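Local coordinates for protein DocCel5: Type I dockerin repeat domain from A. cellulolyticus family 5 endoglucanase WP_010249057 S51I, L52N mutant (PDB 5NRM) that binds a cohesin of scaffoldin B through a small calcium-loaded fold, probably anchoring a cellulase in the cellulosome of Acetivibrio cellulolyticus, at residues B[17-22]-B[28-33]; B[38-43]-B[49-54]. All coordinates share one frame; numbering follows the deposited sequence. Where two conformers were deposited one is given.

Contact 1. Residues B[17-22]-B[28-33]; sequences ALMRNY and KDFPAE. With CA (calcium ion), chain E.
Tyr22 and Phe30 form an offset stack, ring centroids 4.9 Å apart and planes 22° from parallel. The overlap is partial: Tyr22 CD2 stands 3.8 Å above one face of the Phe30 ring, out toward its rim. Tyr22 CG, anti to the backbone N (chi1 -176°), carries the ring across the end of the Phe30 side chain, while Tyr22 CB rests 3.8 Å from Phe30 CZ. Apolar contacts of aliphatic carbons with the Phe30 ring extend this patch toward the N-terminal end of the helix. Met19 CG meets Phe30 CZ obliquely at 4.1 Å, and Leu18 CB approaches Phe30 CE1. In the dockerin fold helix 13-23 closes the first EF-hand-like calcium loop, supplying Asp15, and residues 28-33 belong to the linker that leads on to helix 35-39; Phe30 plugs that linker against the helix, its side chain also touching Val5.

Two carbonyl oxygens meet ring carbons. Leu18 O comes to the edge of Phe30, near the ring plane and 3.6 Å from CE1, while also accepting the helical bond from Tyr22 N. Lys28 O reaches Tyr22 CE2 obliquely.

On the side of the linker turned from the helix sits a calcium ion, bound by Asp29 OD1 at 2.2 Å, Phe30 O at 2.2 Å and Ala32 O at 2.3 Å. Asp35 and two waters complete six ligands.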
loop_
_atom_site.group_PDB
_atom_site.type_symbol
_atom_site.label_atom_id
_atom_site.label_comp_id
_atom_site.label_asym_id
_atom_site.label_seq_id
_atom_site.Cartn_x
_atom_site.Cartn_y
_atom_site.Cartn_z
ATOM N N ALA B 17 2.659 3.479 11.071
ATOM C CA ALA B 17 1.810 4.373 11.828
ATOM C C ALA B 17 2.216 4.591 13.293
ATOM O O ALA B 17 2.209 5.729 13.830
ATOM C CB ALA B 17 0.375 3.922 11.740
ATOM N N LEU B 18 2.580 3.517 13.947
ATOM C CA LEU B 18 3.028 3.616 15.299
ATOM C C LEU B 18 4.321 4.420 15.367
ATOM O O LEU B 18 4.497 5.230 16.265
ATOM C CB LEU B 18 3.252 2.246 15.924
ATOM C CG LEU B 18 1.935 1.471 16.179
ATOM C CD1 LEU B 18 2.198 0.034 16.456
ATOM C CD2 LEU B 18 1.119 2.011 17.342
ATOM N N MET B 19 5.214 4.187 14.439
ATOM C CA MET B 19 6.420 5.010 14.376
ATOM C C MET B 19 6.057 6.510 14.175
ATOM O O MET B 19 6.678 7.401 14.728
ATOM C CB MET B 19 7.272 4.574 13.251
ATOM C CG MET B 19 7.856 3.222 13.473
ATOM S SD MET B 19 8.982 2.803 12.134
ATOM C CE MET B 19 10.300 4.005 12.527
ATOM N N ARG B 20 5.013 6.770 13.351
ATOM C CA ARG B 20 4.592 8.181 13.132
ATOM C C ARG B 20 4.068 8.760 14.431
ATOM O O ARG B 20 4.451 9.872 14.826
ATOM C CB ARG B 20 3.494 8.256 12.052
ATOM C CG ARG B 20 3.087 9.667 11.662
ATOM C CD ARG B 20 4.189 10.403 10.888
ATOM N NE ARG B 20 3.747 11.753 10.536
ATOM C CZ ARG B 20 4.548 12.729 10.125
ATOM N NH1 ARG B 20 5.812 12.468 9.860
ATOM N NH2 ARG B 20 4.064 13.940 9.899
ATOM N N ASN B 21 3.262 7.988 15.151
ATOM C CA ASN B 21 2.766 8.493 16.417
ATOM C C ASN B 21 3.865 8.741 17.406
ATOM O O ASN B 21 3.777 9.707 18.181
ATOM C CB ASN B 21 1.759 7.574 17.037
ATOM C CG ASN B 21 0.381 7.825 16.542
ATOM O OD1 ASN B 21 -0.469 6.921 16.566
ATOM N ND2 ASN B 21 0.121 9.038 16.114
ATOM N N TYR B 22 4.917 7.909 17.381
ATOM C CA TYR B 22 6.064 8.096 18.286
ATOM C C TYR B 22 6.776 9.418 17.944
ATOM O O TYR B 22 7.066 10.269 18.830
ATOM C CB TYR B 22 7.029 6.916 18.148
ATOM C CG TYR B 22 8.218 6.926 19.096
ATOM C CD1 TYR B 22 9.354 7.669 18.801
ATOM C CD2 TYR B 22 8.231 6.106 20.233
ATOM C CE1 TYR B 22 10.455 7.662 19.651
ATOM C CE2 TYR B 22 9.331 6.085 21.084
ATOM C CZ TYR B 22 10.422 6.866 20.771
ATOM O OH TYR B 22 11.538 6.864 21.562
ATOM N N LYS B 28 4.580 7.123 23.552
ATOM C CA LYS B 28 5.870 7.050 24.263
ATOM C C LYS B 28 6.612 5.712 24.222
ATOM O O LYS B 28 7.849 5.665 24.353
ATOM C CB LYS B 28 5.697 7.469 25.751
ATOM C CG LYS B 28 5.789 8.970 25.956
ATOM C CD LYS B 28 4.692 9.667 25.169
ATOM C CE LYS B 28 4.534 11.136 25.530
ATOM N NZ LYS B 28 3.230 11.558 24.948
ATOM N N ASP B 29 5.873 4.629 24.026
ATOM C CA ASP B 29 6.438 3.321 24.170
ATOM C C ASP B 29 5.843 2.469 23.046
ATOM O O ASP B 29 4.638 2.479 22.877
ATOM C CB ASP B 29 5.952 2.751 25.529
ATOM C CG ASP B 29 6.825 1.622 26.050
ATOM O OD1 ASP B 29 7.619 0.997 25.300
ATOM O OD2 ASP B 29 6.736 1.351 27.281
ATOM N N PHE B 30 6.668 1.721 22.341
ATOM C CA PHE B 30 6.158 0.743 21.413
ATOM C C PHE B 30 5.751 -0.551 22.164
ATOM O O PHE B 30 6.323 -0.892 23.199
ATOM C CB PHE B 30 7.225 0.366 20.382
ATOM C CG PHE B 30 7.600 1.482 19.414
ATOM C CD1 PHE B 30 6.624 2.145 18.697
ATOM C CD2 PHE B 30 8.918 1.809 19.212
ATOM C CE1 PHE B 30 6.973 3.106 17.769
ATOM C CE2 PHE B 30 9.274 2.761 18.293
ATOM C CZ PHE B 30 8.291 3.418 17.584
ATOM N N PRO B 31 4.796 -1.304 21.583
ATOM C CA PRO B 31 4.493 -2.621 22.126
ATOM C C PRO B 31 5.647 -3.541 22.122
ATOM O O PRO B 31 5.717 -4.444 22.963
ATOM C CB PRO B 31 3.432 -3.163 21.199
ATOM C CG PRO B 31 2.806 -1.987 20.648
ATOM C CD PRO B 31 3.843 -0.902 20.533
ATOM N N ALA B 32 6.567 -3.382 21.180
ATOM C CA ALA B 32 7.776 -4.161 21.255
ATOM C C ALA B 32 8.472 -3.997 22.647
ATOM O O ALA B 32 8.545 -2.923 23.336
ATOM C CB ALA B 32 8.757 -3.849 20.098
ATOM N N GLU B 33 9.013 -5.124 22.998
ATOM C CA GLU B 33 9.727 -5.326 24.217
ATOM C C GLU B 33 10.922 -4.355 24.275
ATOM O O GLU B 33 11.226 -3.726 25.337
ATOM C CB GLU B 33 10.160 -6.816 24.278
ATOM C CG GLU B 33 9.675 -7.629 25.515
ATOM C CD GLU B 33 8.189 -8.094 25.461
ATOM O OE1 GLU B 33 7.860 -9.233 24.930
ATOM O OE2 GLU B 33 7.345 -7.299 25.999
HETATM CA CA CA E . 8.208 -0.952 24.386
HETATM O O HOH W 1 9.997 -0.623 25.826
HETATM O O HOH W 2 7.034 -2.384 25.951
#

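Contact 2. Residues B[38-43]-B[49-54]; sequences AGDLNG and INDFAI. With CA (calcium ion), chain D.
Leu41 lies alongside Ile54, the two side chains running antiparallel, with Leu41 CB 3.8 Å from Ile54 CG2, in the apolar layer beneath an EF-hand-type calcium loop. This is the second such loop of the dockerin: it opens at Asp40, where helix 35-39 ends, and closes at Asp51 on helix 49-59. Ile54 lies nearly one turn beyond Asp51; its CD1 meets Asn42 CB, and Phe66 touches both Leu41 and Ile54 from outside the contact.

Asp51 closes the metal site. Its carboxylate is bidentate, with OD1 and OD2 each 2.4 Å from the calcium. Asp40 OD1 binds the same ion at 2.1 Å, its carboxylate turned 78° from that of Asp51; Asp40 OD1 and Asp51 OD1 are drawn together by the shared metal, whose charge probably offsets their repulsion. Asn42, a water, Asp44 and the carbonyl of Ser46 bring the count to seven coordinating atoms. Hydrogen bonds from neighbouring backbone N-H groups help fix the carboxylates: Asp51 OD2 accepts from Asn48 N, and Asp40 OD2 from Lys45 N.

Asp51 CG, opposite the carbonyl carbon (chi1 -58°), puts the carboxylate against the loop, and Asp51 CB packs against Gly39 O at 3.4 Å. There OD1 does double duty, binding calcium while the backbone of the loop grips it. Asn42 N adds a weak, bent bond to it, whereas Leu41 N points almost straight at Asp51 OD1, 2.8 Å away, on the anti side and 35° out of the carboxylate plane.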
loop_
_atom_site.group_PDB
_atom_site.type_symbol
_atom_site.label_atom_id
_atom_site.label_comp_id
_atom_site.label_asym_id
_atom_site.label_seq_id
_atom_site.Cartn_x
_atom_site.Cartn_y
_atom_site.Cartn_z
ATOM N N ALA B 38 13.555 -2.628 17.843
ATOM C CA ALA B 38 12.464 -2.595 16.882
ATOM C C ALA B 38 12.428 -1.344 16.020
ATOM O O ALA B 38 12.090 -1.441 14.848
ATOM C CB ALA B 38 11.125 -2.775 17.602
ATOM N N GLY B 39 12.683 -0.171 16.613
ATOM C CA GLY B 39 12.411 1.140 15.968
ATOM C C GLY B 39 13.605 1.878 15.297
ATOM O O GLY B 39 13.423 2.784 14.468
ATOM N N ASP B 40 14.798 1.560 15.741
ATOM C CA ASP B 40 15.986 2.202 15.168
ATOM C C ASP B 40 16.565 1.434 14.008
ATOM O O ASP B 40 17.155 0.375 14.193
ATOM C CB ASP B 40 17.050 2.388 16.209
ATOM C CG ASP B 40 18.300 3.123 15.635
ATOM O OD1 ASP B 40 18.197 4.196 14.849
ATOM O OD2 ASP B 40 19.347 2.627 16.127
ATOM N N LEU B 41 16.427 2.050 12.842
ATOM C CA LEU B 41 16.708 1.406 11.553
ATOM C C LEU B 41 17.965 1.927 10.928
ATOM O O LEU B 41 18.407 1.355 9.905
ATOM C CB LEU B 41 15.508 1.582 10.616
ATOM C CG LEU B 41 14.204 1.012 11.181
ATOM C CD1 LEU B 41 13.040 1.147 10.245
ATOM C CD2 LEU B 41 14.397 -0.444 11.640
ATOM N N ASN B 42 18.573 2.993 11.501
ATOM C CA ASN B 42 19.838 3.507 10.957
ATOM C C ASN B 42 20.984 3.452 11.933
ATOM O O ASN B 42 22.100 3.912 11.634
ATOM C CB ASN B 42 19.694 4.939 10.425
ATOM C CG ASN B 42 19.204 5.897 11.489
ATOM O OD1 ASN B 42 19.129 5.552 12.650
ATOM N ND2 ASN B 42 18.924 7.149 11.075
ATOM N N GLY B 43 20.731 2.990 13.172
ATOM C CA GLY B 43 21.822 2.609 14.047
ATOM C C GLY B 43 22.417 3.726 14.931
ATOM O O GLY B 43 23.529 3.613 15.394
ATOM N N ILE B 49 12.637 10.943 12.580
ATOM C CA ILE B 49 12.035 10.984 11.224
ATOM C C ILE B 49 12.855 10.125 10.231
ATOM O O ILE B 49 12.319 9.574 9.268
ATOM C CB ILE B 49 11.872 12.477 10.736
ATOM C CG1 ILE B 49 10.943 12.583 9.493
ATOM C CG2 ILE B 49 13.207 13.105 10.411
ATOM C CD1 ILE B 49 9.466 12.403 9.797
ATOM N N ASN B 50 14.164 9.997 10.447
ATOM C CA ASN B 50 14.959 9.225 9.514
ATOM C C ASN B 50 14.607 7.706 9.549
ATOM O O ASN B 50 14.602 7.057 8.517
ATOM C CB ASN B 50 16.440 9.554 9.679
ATOM C CG ASN B 50 16.718 11.063 9.581
ATOM O OD1 ASN B 50 16.145 11.903 10.294
ATOM N ND2 ASN B 50 17.602 11.408 8.700
ATOM N N ASP B 51 14.335 7.154 10.722
ATOM C CA ASP B 51 13.937 5.738 10.826
ATOM C C ASP B 51 12.625 5.523 10.126
ATOM O O ASP B 51 12.401 4.468 9.525
ATOM C CB ASP B 51 13.817 5.344 12.295
ATOM C CG ASP B 51 15.116 5.559 13.045
ATOM O OD1 ASP B 51 16.072 4.790 12.809
ATOM O OD2 ASP B 51 15.189 6.526 13.865
ATOM N N PHE B 52 11.742 6.493 10.288
ATOM C CA PHE B 52 10.425 6.484 9.606
ATOM C C PHE B 52 10.607 6.524 8.086
ATOM O O PHE B 52 10.003 5.716 7.368
ATOM C CB PHE B 52 9.636 7.709 10.109
ATOM C CG PHE B 52 8.314 7.953 9.460
ATOM C CD1 PHE B 52 7.200 7.235 9.829
ATOM C CD2 PHE B 52 8.184 8.935 8.485
ATOM C CE1 PHE B 52 5.959 7.479 9.205
ATOM C CE2 PHE B 52 6.961 9.167 7.872
ATOM C CZ PHE B 52 5.840 8.475 8.261
ATOM N N ALA B 53 11.494 7.415 7.612
ATOM C CA ALA B 53 11.809 7.463 6.184
ATOM C C ALA B 53 12.297 6.120 5.676
ATOM O O ALA B 53 11.918 5.715 4.568
ATOM C CB ALA B 53 12.833 8.546 5.872
ATOM N N ILE B 54 13.138 5.444 6.434
ATOM C CA ILE B 54 13.677 4.137 6.076
ATOM C C ILE B 54 12.581 3.056 6.044
ATOM O O ILE B 54 12.590 2.204 5.118
ATOM C CB ILE B 54 14.857 3.705 6.985
ATOM C CG1 ILE B 54 16.124 4.501 6.725
ATOM C CG2 ILE B 54 15.213 2.218 6.905
ATOM C CD1 ILE B 54 17.186 4.400 7.817
HETATM CA CA CA D . 17.490 6.086 14.311
HETATM O O HOH W 3 17.605 8.478 13.464
#

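How the contacts relate
Both contacts are partly buried, on opposite sides of the chain's centre, and each pairs a helix with a loop that holds calcium. In contact 1 Met19 and Phe30 are buried while Asp29 at the metal is exposed; in contact 2 the ligand Asp51 is itself buried. In contact 1 no ligand comes from segment 17-22, and rings and aliphatic chains join helix 13-23 to the linker; in contact 2 the helix supplies a bidentate ligand, so the metal ties both segments, with hydrogen bonds added. The two touch where Met19 CE packs on Phe52 N and Ala32 CB on Ala38 CB. Arg20 and Phe52, one from each contact, pack together and both meet Tyr81 of the partner chain.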